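Dehalogenase-like hydrolase (PDB 3UMB) probably catalyses the hydrolytic dehalogenation of small (S)-2-haloalkanoic acids to the corresponding (R)-2-hydroxyalkanoic acids with release of halide. Local coordinates at residues T2-V7 with M114-G119; F101-P106 with D218-L223; F142-S147 with R166-P171; Q174-S179 with G192-W197; D184-T189 with E206-A211. All blocks are in the same frame, centred on the assembly; numbering follows the deposited sequence.

Interaction 1 (T2-V7 with M114-G119); sequences TSIRAV and MGLPLG
Leu-116 lays one methyl across the backbone between Arg-5 and Ala-6: its CD2 lies 3.9 Å from Arg-5 C and 4.0 Å from Ala-6 N. The contact forms where two adjacent parallel strands, 6-9 and 118-122, enter the central sheet of the Rossmann-like core of the HAD superfamily. CG of Leu-116, anti to the carbonyl carbon (chi1 -75°), directs the side chain toward strand 6-9, and the extended chi2 of 178° separates the methyls, CD2 resting on the peptide and CD1 touching Val-7 CG2 at 4.0 Å. Within these segments one parallel bridge, Val-7 with Leu-118, sets the register, and its two bonds both belong to Val-7. Val-7 N donates to Pro-117 O at 3.2 Å, and Val-7 O receives Gly-119 N at 3.0 Å with a straighter N-H...O angle of 161°. Val-7 is thus held by the residues that flank its partner.

The two faces of the sheet are covered by different elements. Val-7, Leu-116 and Leu-118 form an apolar patch on one of them, where Leu-118 CD2 comes to 4.0 Å from Val-7 CB and helix 219-227 reaches Leu-116 through Val-226. On the other, Ala-6 CB meets Pro-117 CG at 4.0 Å, and Phe-168 of helix 163-168 covers both residues. Just upstream, Gly-115, with positive phi, is the C-prime residue of a Schellman motif that ends helix 104-112 and turns the chain toward the sheet. A short CA-H...O contact accompanies the ladder, with Leu-118 CA lying 3.3 Å from Val-7 O.

Interaction 2 (F101-P106 with D218-L223); sequences FPENVP and DMRDLL
Glu-103 reaches across to Met-219, a selenomethionine here, at the capped N-terminal end of helix 219-227 in the HAD core, where its carboxylate joins a salt-bridge network. The backbone N of Met-219 makes two weak hydrogen bonds to it, 3.2 Å to Glu-103 OE1 with a poor angle of 122° and 3.5 Å to Glu-103 OE2 but nearly straight at 171°. The evidence therefore points to a shared, diffuse hold, one that the helix dipole would probably reinforce.

The same OE1 takes part in the network. Arg-220 NE lies 3.3 Å from Glu-103 OE1 and 3.5 Å from Asp-218 OD2, the latter in the plane of the guanidinium at its edge, while Glu-103 CB rests over one guanidinium face. The shared arginine probably offsets the like charges of Glu-103 OE1 and Asp-218 OD2, which are 3.4 Å apart. Glu-103 gets this reach from an extended chain beyond CG, although chi1 (42°) wedges CG between the backbone N and carbonyl carbon.

In the next shell, Arg-200 forms a salt bridge with Glu-103 OE2, so each carboxylate oxygen has a cationic partner. Asn-104 also packs on Met-219, too tightly in the model to be relied on, and Asn-104 ND2 is hydrogen-bonded to Thr-14 O. A type I turn from Phe-101 to Asn-104 leads into helix 104-112 and presents both residues. Asp-218 is the N-cap of helix 219-227: its OD1 accepts Asp-221 N at 3.0 Å, met from above the carboxylate plane.

Interaction 3 (F142-S147 with R166-P171); sequences FDHVLS and RAFGVP
Strand 144-147 and the last turn of helix 163-168 approach with their backbones well separated, 7.1 Å between the CA atoms of His-144 and Ala-167, and no hydrogen bond joins them. The helix packs against an edge strand of the parallel sheet in the HAD core, and Gly-169, the first residue to leave helical angles, has positive phi and turns the chain away.

Side chains bridge the gap. The His-144 and Phe-168 rings form a T-shaped pair: His-144 turns an edge to the phenyl face, with centroids 4.5 Å apart and planes at 69°. Its CD2 carries the contact, standing 3.4 Å above the middle of the Phe-168 ring, while CG of His-144 lies anti to the carbonyl carbon (chi1 -51°), which swings the imidazole toward the helix. One face of that imidazole receives a CH-pi contact from Ala-167, whose CB is 4.0 Å from the ring centroid and 14° off the normal. The same methyl also fits against Leu-146, 3.8 Å from CD1 and 3.8 Å from CD2, so the fork of the leucine straddles it. Beyond the two segments, Phe-168 extends its packing to Val-8 of strand 6-9 and to Ile-175 of strand 175-179.

His-144 NE2 sits 3.1 Å from Ala-167 O, but that oxygen lies over the face that Ala-167 CB covers, so an N-H at NE2 could not point at it. The contacts found are the CD2 edge and this face. Because the CH at CD2 is polarised, its attraction to the phenyl pi cloud would probably grow if the imidazole were protonated.

Interaction 4 (Q174-S179 with G192-W197); sequences QILFVS and GFTTFW
The Phe-193 ring has Phe-177 CG over one face and, near its plane at the edge, Ile-175 CB, 3.8 Å from Phe-193 CD1. Its partner Phe-177 meets it obliquely, centroids 5.3 Å apart and planes at 41°; the CB atoms of Phe-177 and Phe-193 are 3.7 Å apart. Trp-197 offers an indole edge to its neighbour, CD1 lying 3.4 Å from Ser-179 O in the ring plane, while its NE1 bonds to Ser-180 O.

Strands 175-179 and 194-197 run parallel, their axes 24° apart. Four backbone bonds join them, among them Phe-177 N to Thr-194 O at 2.7 Å and Phe-196 N to Phe-177 O at 2.8 Å. On the face opposite the Phe-177 side, Leu-176 CD1 comes nearest to Thr-194 O, at 3.2 Å, with Thr-194 CG2 its side-chain neighbour at 3.7 Å; CG of Leu-176 lies opposite the backbone N, and CD1 folds over the neighbouring strand. Helix 219-227 covers this face and helix 182-191 the other. Ser-179 OG bonds to Asp-10 and Asp-184. Together with helix 182-191, the two strands form a beta-alpha-beta crossover of the Rossmann-like HAD core.

Interaction 5 (D184-T189 with E206-A211); sequences DACGAT and EALDVA
Irregular loop 206-211 runs past helix 182-191, the connecting helix of the beta-alpha-beta unit, with Cys-186 and Ala-211 CA atoms 5.9 Å apart and no hydrogen bond between the segments. The contact is apolar and rests on two helix residues a turn apart, Cys-186 and Thr-189. Cys-186 CB is met from two directions, by Leu-208 CD1 at 3.7 Å and by Val-210 CG1 at 3.8 Å. The other Val-210 methyl, CG2, serves Thr-189, touching its CG2 at 3.6 Å. Val-210 splits its branches because CG1 sits between the backbone N and carbonyl carbon (chi1 63°), leaving CG2 opposite the backbone N and pointing to Thr-189.

Loop 206-211 also faces the dimer partner: Glu-206 makes a salt bridge to Arg-43 and a hydrogen bond to Tyr-47 of the second subunit, and Asp-209 salt bridges to Lys-62 and Arg-51 of that subunit. The apolar contact thus packs a subunit-interface loop onto the core helix. The Thr-189 methyl faces the loop while OG1 turns to the helix and to Thr-195 OG1. Thr-189 OG1 donates to Ala-185 O at 2.6 Å, reaching that oxygen from the opposite face of the carbonyl plane to Thr-189 N, which also bonds it.

From the N terminus, interaction 1 closes a loop between strands 6-9 and 118-122 whose 106 intervening residues are mostly helix. Interaction 2 starts inside that loop and ends near the C terminus, so the two cross; it ties helix 104-112 to helix 219-227. Interactions 3, 4 and 5 all fall within the span of interaction 2. Interaction 3 closes a short loop from the edge strand to helix 163-168, and is followed by interactions 4 and 5, which cross at the crossover unit, interaction 5 reaching on to the loop after strand 194-198. Strand 175-179, a neighbour of strand 6-9, connects interaction 4 to interaction 1, while helix 219-227 packs interaction 2 onto interaction 4.

Interaction 1 (T2-V7 with M114-G119)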
# COMPACT_ATOMS: atom_id res chain seq x y z
N THR A 2 3.00 30.52 6.60
CA THR A 2 4.27 30.57 7.40
C THR A 2 5.52 30.51 6.50
O THR A 2 5.47 29.94 5.40
CB THR A 2 4.28 29.46 8.50
OG1 THR A 2 5.59 29.31 9.05
CG2 THR A 2 3.79 28.14 7.93
N SER A 3 6.62 31.12 6.96
CA SER A 3 7.87 31.31 6.18
C SER A 3 8.74 30.06 5.95
O SER A 3 9.26 29.47 6.91
CB SER A 3 8.76 32.34 6.88
OG SER A 3 8.16 33.62 6.90
N ILE A 4 8.94 29.68 4.68
CA ILE A 4 9.84 28.56 4.34
C ILE A 4 11.26 28.95 4.68
O ILE A 4 11.68 30.03 4.32
CB ILE A 4 9.84 28.26 2.82
CG1 ILE A 4 8.44 27.91 2.34
CG2 ILE A 4 10.83 27.16 2.46
CD1 ILE A 4 8.04 28.68 1.06
N ARG A 5 11.98 28.07 5.36
CA ARG A 5 13.38 28.30 5.67
C ARG A 5 14.31 27.19 5.22
O ARG A 5 15.50 27.24 5.52
CB ARG A 5 13.55 28.53 7.17
CG ARG A 5 12.51 29.50 7.71
CD ARG A 5 13.11 30.54 8.61
NE ARG A 5 13.79 29.91 9.73
CZ ARG A 5 13.83 30.40 10.97
NH1 ARG A 5 14.48 29.72 11.92
NH2 ARG A 5 13.21 31.54 11.27
N ALA A 6 13.76 26.22 4.50
CA ALA A 6 14.46 25.05 4.00
C ALA A 6 13.54 24.28 3.05
O ALA A 6 12.32 24.41 3.07
CB ALA A 6 14.95 24.16 5.16
N VAL A 7 14.11 23.48 2.17
CA VAL A 7 13.31 22.78 1.18
C VAL A 7 13.87 21.38 1.07
O VAL A 7 15.07 21.21 0.82
CB VAL A 7 13.30 23.53 -0.18
CG1 VAL A 7 12.48 22.79 -1.27
CG2 VAL A 7 12.76 24.99 0.02
N MSE A 114 18.77 31.93 -3.59
CA MSE A 114 17.85 32.71 -2.72
C MSE A 114 17.89 32.30 -1.22
O MSE A 114 16.92 32.53 -0.48
CB MSE A 114 16.41 32.77 -3.27
CG MSE A 114 15.81 31.43 -3.67
SE MSE A 114 14.06 31.57 -4.54
CE MSE A 114 13.07 32.68 -3.21
N GLY A 115 19.02 31.71 -0.81
CA GLY A 115 19.39 31.55 0.61
C GLY A 115 18.76 30.36 1.32
O GLY A 115 18.50 30.42 2.55
N LEU A 116 18.51 29.30 0.54
CA LEU A 116 17.71 28.15 1.00
C LEU A 116 18.55 26.89 1.12
O LEU A 116 19.12 26.42 0.13
CB LEU A 116 16.45 27.95 0.14
CG LEU A 116 15.31 28.95 0.39
CD1 LEU A 116 14.14 28.68 -0.55
CD2 LEU A 116 14.82 29.03 1.86
N PRO A 117 18.67 26.37 2.35
CA PRO A 117 19.27 25.04 2.52
C PRO A 117 18.38 23.96 1.86
O PRO A 117 17.18 24.12 1.77
CB PRO A 117 19.34 24.85 4.04
CG PRO A 117 18.49 25.98 4.66
CD PRO A 117 18.18 26.98 3.61
N LEU A 118 19.01 22.89 1.37
CA LEU A 118 18.32 21.90 0.56
C LEU A 118 18.64 20.55 1.11
O LEU A 118 19.79 20.31 1.51
CB LEU A 118 18.75 21.96 -0.91
CG LEU A 118 18.51 23.26 -1.69
CD1 LEU A 118 18.81 23.05 -3.19
CD2 LEU A 118 17.11 23.87 -1.46
N GLY A 119 17.62 19.69 1.17
CA GLY A 119 17.83 18.30 1.55
C GLY A 119 17.04 17.30 0.73
O GLY A 119 16.06 17.67 0.03

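Interaction 2 (F101-P106 with D218-L223)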
# COMPACT_ATOMS: atom_id res chain seq x y z
N PHE A 101 15.88 14.95 -13.96
CA PHE A 101 15.09 15.72 -14.89
C PHE A 101 15.90 17.01 -15.16
O PHE A 101 16.13 17.83 -14.25
CB PHE A 101 13.68 16.00 -14.33
CG PHE A 101 12.85 14.74 -14.04
CD1 PHE A 101 11.94 14.26 -14.97
CD2 PHE A 101 12.98 14.07 -12.84
CE1 PHE A 101 11.16 13.11 -14.70
CE2 PHE A 101 12.20 12.93 -12.57
CZ PHE A 101 11.30 12.44 -13.51
N PRO A 102 16.37 17.18 -16.41
CA PRO A 102 17.26 18.25 -16.90
C PRO A 102 16.98 19.66 -16.36
O PRO A 102 17.90 20.47 -16.17
CB PRO A 102 16.99 18.20 -18.42
CG PRO A 102 16.72 16.73 -18.68
CD PRO A 102 15.97 16.25 -17.49
N GLU A 103 15.71 19.93 -16.14
CA GLU A 103 15.23 21.13 -15.47
C GLU A 103 15.68 21.29 -14.00
O GLU A 103 15.77 22.41 -13.49
CB GLU A 103 13.69 21.12 -15.50
CG GLU A 103 13.07 19.72 -15.20
CD GLU A 103 11.71 19.76 -14.54
OE1 GLU A 103 11.07 20.84 -14.58
OE2 GLU A 103 11.27 18.71 -13.99
N ASN A 104 15.94 20.18 -13.31
CA ASN A 104 16.20 20.23 -11.86
C ASN A 104 17.41 21.11 -11.44
O ASN A 104 17.27 22.07 -10.64
CB ASN A 104 16.35 18.79 -11.32
CG ASN A 104 15.01 18.02 -11.29
OD1 ASN A 104 13.96 18.62 -11.44
ND2 ASN A 104 15.06 16.69 -11.08
N VAL A 105 18.58 20.78 -11.97
CA VAL A 105 19.84 21.27 -11.42
C VAL A 105 19.95 22.81 -11.41
O VAL A 105 20.59 23.37 -10.50
CB VAL A 105 21.07 20.60 -12.07
CG1 VAL A 105 22.26 20.74 -11.16
CG2 VAL A 105 20.82 19.12 -12.36
N PRO A 106 19.35 23.52 -12.41
CA PRO A 106 19.33 25.00 -12.36
C PRO A 106 18.38 25.57 -11.31
O PRO A 106 18.74 26.55 -10.61
CB PRO A 106 18.83 25.42 -13.75
CG PRO A 106 18.49 24.16 -14.49
CD PRO A 106 19.06 23.00 -13.76
N ASP A 218 6.00 20.25 -12.85
CA ASP A 218 7.44 20.02 -12.86
C ASP A 218 8.16 20.91 -11.86
O ASP A 218 7.55 21.73 -11.17
CB ASP A 218 7.99 20.24 -14.27
CG ASP A 218 7.71 21.64 -14.81
OD1 ASP A 218 7.09 22.48 -14.09
OD2 ASP A 218 8.09 21.86 -15.98
N MSE A 219 9.47 20.72 -11.79
CA MSE A 219 10.31 21.42 -10.83
C MSE A 219 10.35 22.92 -10.95
O MSE A 219 10.55 23.67 -9.96
CB MSE A 219 11.69 20.85 -10.96
CG MSE A 219 11.77 19.57 -10.21
SE MSE A 219 12.19 19.96 -8.34
CE MSE A 219 14.14 19.68 -8.51
N ARG A 220 10.15 23.36 -12.18
CA ARG A 220 10.17 24.76 -12.51
C ARG A 220 8.87 25.38 -12.05
O ARG A 220 8.86 26.53 -11.64
CB ARG A 220 10.40 24.92 -14.01
CG ARG A 220 11.75 24.32 -14.45
CD ARG A 220 12.00 24.34 -15.98
NE ARG A 220 11.19 23.35 -16.69
CZ ARG A 220 11.34 22.99 -17.96
NH1 ARG A 220 12.33 23.52 -18.70
NH2 ARG A 220 10.52 22.10 -18.51
N ASP A 221 7.77 24.63 -12.04
CA ASP A 221 6.60 25.15 -11.34
C ASP A 221 6.87 25.35 -9.86
O ASP A 221 6.31 26.27 -9.26
CB ASP A 221 5.35 24.29 -11.55
CG ASP A 221 4.80 24.38 -12.96
OD1 ASP A 221 4.85 25.48 -13.58
OD2 ASP A 221 4.31 23.34 -13.45
N LEU A 222 7.72 24.50 -9.27
CA LEU A 222 8.04 24.59 -7.83
C LEU A 222 8.78 25.89 -7.52
O LEU A 222 8.45 26.60 -6.57
CB LEU A 222 8.87 23.39 -7.34
CG LEU A 222 9.62 23.69 -6.03
CD1 LEU A 222 8.70 23.79 -4.84
CD2 LEU A 222 10.69 22.70 -5.76
N LEU A 223 9.81 26.17 -8.34
CA LEU A 223 10.51 27.47 -8.35
C LEU A 223 9.52 28.63 -8.43
O LEU A 223 9.60 29.56 -7.62
CB LEU A 223 11.49 27.53 -9.52
CG LEU A 223 12.63 28.56 -9.47
CD1 LEU A 223 13.36 28.62 -8.11
CD2 LEU A 223 13.63 28.28 -10.61

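Interaction 3 (F142-S147 with R166-P171)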
# COMPACT_ATOMS: atom_id res chain seq x y z
N PHE A 142 22.95 19.66 -1.68
CA PHE A 142 22.26 19.27 -0.45
C PHE A 142 23.15 19.30 0.81
O PHE A 142 24.16 18.58 0.94
CB PHE A 142 21.62 17.88 -0.59
CG PHE A 142 20.70 17.77 -1.75
CD1 PHE A 142 19.60 18.59 -1.85
CD2 PHE A 142 20.93 16.86 -2.74
CE1 PHE A 142 18.75 18.51 -2.93
CE2 PHE A 142 20.08 16.77 -3.83
CZ PHE A 142 18.99 17.59 -3.93
N ASP A 143 22.72 20.12 1.75
CA ASP A 143 23.19 20.05 3.13
C ASP A 143 22.96 18.65 3.75
O ASP A 143 23.90 18.04 4.27
CB ASP A 143 22.50 21.13 3.95
CG ASP A 143 22.89 22.53 3.50
OD1 ASP A 143 23.35 22.69 2.34
OD2 ASP A 143 22.74 23.47 4.31
N HIS A 144 21.72 18.13 3.68
CA HIS A 144 21.41 16.82 4.29
C HIS A 144 20.80 15.86 3.28
O HIS A 144 19.96 16.23 2.50
CB HIS A 144 20.46 17.00 5.48
CG HIS A 144 20.90 18.03 6.48
ND1 HIS A 144 21.80 17.75 7.50
CD2 HIS A 144 20.53 19.33 6.65
CE1 HIS A 144 21.96 18.83 8.24
NE2 HIS A 144 21.21 19.80 7.75
N VAL A 145 21.29 14.63 3.28
CA VAL A 145 20.79 13.57 2.43
C VAL A 145 20.34 12.49 3.43
O VAL A 145 21.17 11.78 4.04
CB VAL A 145 21.86 13.10 1.42
CG1 VAL A 145 21.50 11.75 0.77
CG2 VAL A 145 22.08 14.16 0.33
N LEU A 146 19.02 12.41 3.63
CA LEU A 146 18.41 11.63 4.71
C LEU A 146 17.67 10.37 4.20
O LEU A 146 17.03 10.36 3.15
CB LEU A 146 17.48 12.54 5.54
CG LEU A 146 18.09 13.89 6.01
CD1 LEU A 146 17.04 14.83 6.39
CD2 LEU A 146 19.06 13.70 7.20
N SER A 147 17.80 9.29 4.95
CA SER A 147 17.20 8.01 4.64
C SER A 147 16.37 7.56 5.82
O SER A 147 16.80 7.66 6.96
CB SER A 147 18.29 6.99 4.42
OG SER A 147 17.78 5.67 4.36
N ARG A 166 14.46 17.45 12.29
CA ARG A 166 15.62 17.21 13.15
C ARG A 166 16.88 17.64 12.55
O ARG A 166 17.63 18.33 13.20
CB ARG A 166 15.84 15.75 13.51
CG ARG A 166 15.25 15.41 14.85
CD ARG A 166 16.07 14.33 15.60
NE ARG A 166 16.11 13.06 14.89
CZ ARG A 166 15.04 12.36 14.59
NH1 ARG A 166 13.83 12.79 14.93
NH2 ARG A 166 15.19 11.20 13.98
N ALA A 167 17.15 17.17 11.34
CA ALA A 167 18.41 17.52 10.64
C ALA A 167 18.57 19.05 10.37
O ALA A 167 19.68 19.56 10.44
CB ALA A 167 18.53 16.74 9.35
N PHE A 168 17.46 19.74 10.09
CA PHE A 168 17.51 21.15 9.69
C PHE A 168 17.42 22.15 10.86
O PHE A 168 17.66 23.33 10.65
CB PHE A 168 16.43 21.46 8.62
CG PHE A 168 16.85 21.01 7.24
CD1 PHE A 168 17.51 21.88 6.40
CD2 PHE A 168 16.70 19.69 6.85
CE1 PHE A 168 17.96 21.45 5.16
CE2 PHE A 168 17.15 19.25 5.62
CZ PHE A 168 17.78 20.13 4.77
N GLY A 169 17.06 21.65 12.04
CA GLY A 169 16.94 22.46 13.23
C GLY A 169 15.77 23.41 13.16
O GLY A 169 15.75 24.39 13.90
N VAL A 170 14.79 23.12 12.29
CA VAL A 170 13.57 23.94 12.14
C VAL A 170 12.29 23.08 12.25
O VAL A 170 12.32 21.89 11.96
CB VAL A 170 13.55 24.73 10.80
CG1 VAL A 170 14.81 25.62 10.68
CG2 VAL A 170 13.46 23.80 9.60
N PRO A 171 11.17 23.69 12.70
CA PRO A 171 9.89 23.03 12.73
C PRO A 171 9.50 22.64 11.34
O PRO A 171 9.93 23.29 10.40
CB PRO A 171 8.92 24.12 13.22
CG PRO A 171 9.73 25.05 13.95
CD PRO A 171 11.11 25.02 13.34

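Interaction 4 (Q174-S179 with G192-W197)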
# COMPACT_ATOMS: atom_id res chain seq x y z
N GLN A 174 8.17 25.26 8.73
CA GLN A 174 9.12 26.11 8.03
C GLN A 174 9.96 25.38 6.99
O GLN A 174 10.90 25.95 6.45
CB GLN A 174 10.06 26.78 9.06
CG GLN A 174 9.32 27.72 10.05
CD GLN A 174 10.20 28.18 11.22
OE1 GLN A 174 11.44 28.23 11.12
NE2 GLN A 174 9.55 28.52 12.35
N ILE A 175 9.66 24.11 6.73
CA ILE A 175 10.32 23.36 5.66
C ILE A 175 9.30 23.21 4.54
O ILE A 175 8.13 22.94 4.80
CB ILE A 175 10.85 21.99 6.16
CG1 ILE A 175 11.86 22.21 7.30
CG2 ILE A 175 11.51 21.19 5.03
CD1 ILE A 175 12.54 20.94 7.82
N LEU A 176 9.73 23.46 3.31
CA LEU A 176 8.92 23.12 2.15
C LEU A 176 9.27 21.69 1.74
O LEU A 176 10.42 21.36 1.41
CB LEU A 176 9.12 24.07 0.97
CG LEU A 176 8.27 23.70 -0.27
CD1 LEU A 176 6.75 23.78 0.01
CD2 LEU A 176 8.66 24.58 -1.45
N PHE A 177 8.24 20.85 1.74
CA PHE A 177 8.38 19.45 1.42
C PHE A 177 7.89 19.22 0.00
O PHE A 177 6.73 19.49 -0.32
CB PHE A 177 7.59 18.60 2.41
CG PHE A 177 7.76 17.15 2.18
CD1 PHE A 177 8.80 16.46 2.77
CD2 PHE A 177 6.92 16.47 1.28
CE1 PHE A 177 8.99 15.09 2.50
CE2 PHE A 177 7.10 15.13 1.00
CZ PHE A 177 8.12 14.41 1.62
N VAL A 178 8.77 18.69 -0.83
CA VAL A 178 8.50 18.46 -2.24
C VAL A 178 8.54 16.98 -2.59
O VAL A 178 9.52 16.29 -2.31
CB VAL A 178 9.54 19.18 -3.11
CG1 VAL A 178 9.26 18.94 -4.62
CG2 VAL A 178 9.55 20.68 -2.77
N SER A 179 7.44 16.49 -3.16
CA SER A 179 7.34 15.08 -3.66
C SER A 179 6.59 14.97 -4.97
O SER A 179 5.72 15.77 -5.24
CB SER A 179 6.59 14.20 -2.66
OG SER A 179 6.79 12.84 -3.05
N GLY A 192 2.67 18.34 9.07
CA GLY A 192 2.74 19.79 9.32
C GLY A 192 3.71 20.57 8.42
O GLY A 192 4.02 21.72 8.73
N PHE A 193 4.23 19.97 7.35
CA PHE A 193 5.09 20.71 6.40
C PHE A 193 4.26 21.58 5.50
O PHE A 193 3.08 21.34 5.29
CB PHE A 193 5.87 19.81 5.45
CG PHE A 193 6.84 18.89 6.11
CD1 PHE A 193 8.16 19.28 6.32
CD2 PHE A 193 6.45 17.61 6.50
CE1 PHE A 193 9.07 18.42 6.93
CE2 PHE A 193 7.35 16.75 7.08
CZ PHE A 193 8.68 17.15 7.30
N THR A 194 4.90 22.59 4.93
CA THR A 194 4.35 23.24 3.74
C THR A 194 4.76 22.31 2.63
O THR A 194 5.95 22.01 2.49
CB THR A 194 4.99 24.64 3.45
OG1 THR A 194 4.91 25.47 4.61
CG2 THR A 194 4.28 25.31 2.26
N THR A 195 3.82 21.85 1.83
CA THR A 195 4.18 20.89 0.82
C THR A 195 3.83 21.36 -0.60
O THR A 195 2.82 22.02 -0.83
CB THR A 195 3.47 19.56 1.09
OG1 THR A 195 2.08 19.75 0.92
CG2 THR A 195 3.71 19.08 2.50
N PHE A 196 4.64 20.92 -1.55
CA PHE A 196 4.40 21.12 -2.94
C PHE A 196 4.42 19.76 -3.65
O PHE A 196 5.35 19.00 -3.48
CB PHE A 196 5.51 22.01 -3.53
CG PHE A 196 5.29 22.36 -4.97
CD1 PHE A 196 4.60 23.54 -5.32
CD2 PHE A 196 5.76 21.53 -5.99
CE1 PHE A 196 4.37 23.87 -6.64
CE2 PHE A 196 5.53 21.87 -7.35
CZ PHE A 196 4.84 23.05 -7.66
N TRP A 197 3.42 19.50 -4.49
CA TRP A 197 3.31 18.25 -5.20
C TRP A 197 3.67 18.43 -6.68
O TRP A 197 2.94 19.11 -7.42
CB TRP A 197 1.87 17.72 -5.06
CG TRP A 197 1.59 16.44 -5.79
CD1 TRP A 197 2.46 15.41 -6.04
CD2 TRP A 197 0.33 16.03 -6.34
NE1 TRP A 197 1.82 14.39 -6.74
CE2 TRP A 197 0.52 14.75 -6.94
CE3 TRP A 197 -0.94 16.61 -6.39
CZ2 TRP A 197 -0.51 14.07 -7.56
CZ3 TRP A 197 -1.95 15.93 -7.03
CH2 TRP A 197 -1.73 14.67 -7.58

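Interaction 5 (D184-T189 with E206-A211)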
# COMPACT_ATOMS: atom_id res chain seq x y z
N ASP A 184 2.53 10.99 -0.70
CA ASP A 184 3.59 11.53 0.13
C ASP A 184 3.37 13.03 0.36
O ASP A 184 3.55 13.50 1.49
CB ASP A 184 4.92 11.26 -0.56
CG ASP A 184 6.12 11.39 0.37
OD1 ASP A 184 5.98 11.53 1.62
OD2 ASP A 184 7.23 11.34 -0.20
N ALA A 185 2.94 13.78 -0.65
CA ALA A 185 2.62 15.24 -0.41
C ALA A 185 1.58 15.32 0.68
O ALA A 185 1.66 16.17 1.58
CB ALA A 185 2.12 15.96 -1.67
N CYS A 186 0.62 14.42 0.60
CA CYS A 186 -0.50 14.39 1.55
C CYS A 186 -0.07 13.97 2.96
O CYS A 186 -0.51 14.53 3.96
CB CYS A 186 -1.55 13.41 1.04
SG CYS A 186 -2.55 14.06 -0.35
N GLY A 187 0.79 12.95 3.02
CA GLY A 187 1.31 12.50 4.31
C GLY A 187 2.14 13.61 4.96
O GLY A 187 2.09 13.80 6.19
N ALA A 188 2.92 14.33 4.14
CA ALA A 188 3.76 15.41 4.65
C ALA A 188 2.93 16.56 5.16
O ALA A 188 3.28 17.18 6.15
CB ALA A 188 4.72 15.87 3.63
N THR A 189 1.81 16.84 4.51
CA THR A 189 0.94 17.89 4.94
C THR A 189 0.33 17.57 6.30
O THR A 189 0.13 18.47 7.13
CB THR A 189 -0.19 18.11 3.92
OG1 THR A 189 0.37 18.22 2.60
CG2 THR A 189 -1.03 19.35 4.24
N GLU A 206 -5.19 12.82 -4.45
CA GLU A 206 -5.60 11.66 -3.67
C GLU A 206 -6.79 12.06 -2.80
O GLU A 206 -6.85 13.17 -2.30
CB GLU A 206 -4.47 11.14 -2.80
CG GLU A 206 -3.29 10.61 -3.57
CD GLU A 206 -3.59 9.37 -4.44
OE1 GLU A 206 -4.66 8.77 -4.40
OE2 GLU A 206 -2.69 8.97 -5.17
N ALA A 207 -7.73 11.13 -2.65
CA ALA A 207 -8.92 11.39 -1.85
C ALA A 207 -8.55 11.01 -0.40
O ALA A 207 -8.93 9.97 0.09
CB ALA A 207 -10.15 10.57 -2.40
N LEU A 208 -7.77 11.88 0.24
CA LEU A 208 -7.28 11.68 1.62
C LEU A 208 -7.77 12.76 2.58
O LEU A 208 -7.32 12.80 3.72
CB LEU A 208 -5.75 11.56 1.66
CG LEU A 208 -5.13 10.25 1.08
CD1 LEU A 208 -3.62 10.41 0.84
CD2 LEU A 208 -5.36 9.03 1.89
N ASP A 209 -8.70 13.61 2.15
CA ASP A 209 -9.24 14.73 2.98
C ASP A 209 -8.17 15.75 3.41
O ASP A 209 -8.28 16.41 4.44
CB ASP A 209 -9.97 14.20 4.22
CG ASP A 209 -11.14 13.34 3.87
OD1 ASP A 209 -12.13 13.89 3.34
OD2 ASP A 209 -11.08 12.11 4.12
N VAL A 210 -7.13 15.86 2.60
CA VAL A 210 -6.03 16.79 2.86
C VAL A 210 -5.45 17.10 1.48
O VAL A 210 -5.57 16.30 0.56
CB VAL A 210 -4.97 16.16 3.79
CG1 VAL A 210 -4.31 14.92 3.14
CG2 VAL A 210 -3.91 17.18 4.21
N ALA A 211 -4.86 18.28 1.34
CA ALA A 211 -4.23 18.71 0.08
C ALA A 211 -2.92 19.46 0.35
O ALA A 211 -2.81 20.23 1.28
CB ALA A 211 -5.22 19.56 -0.80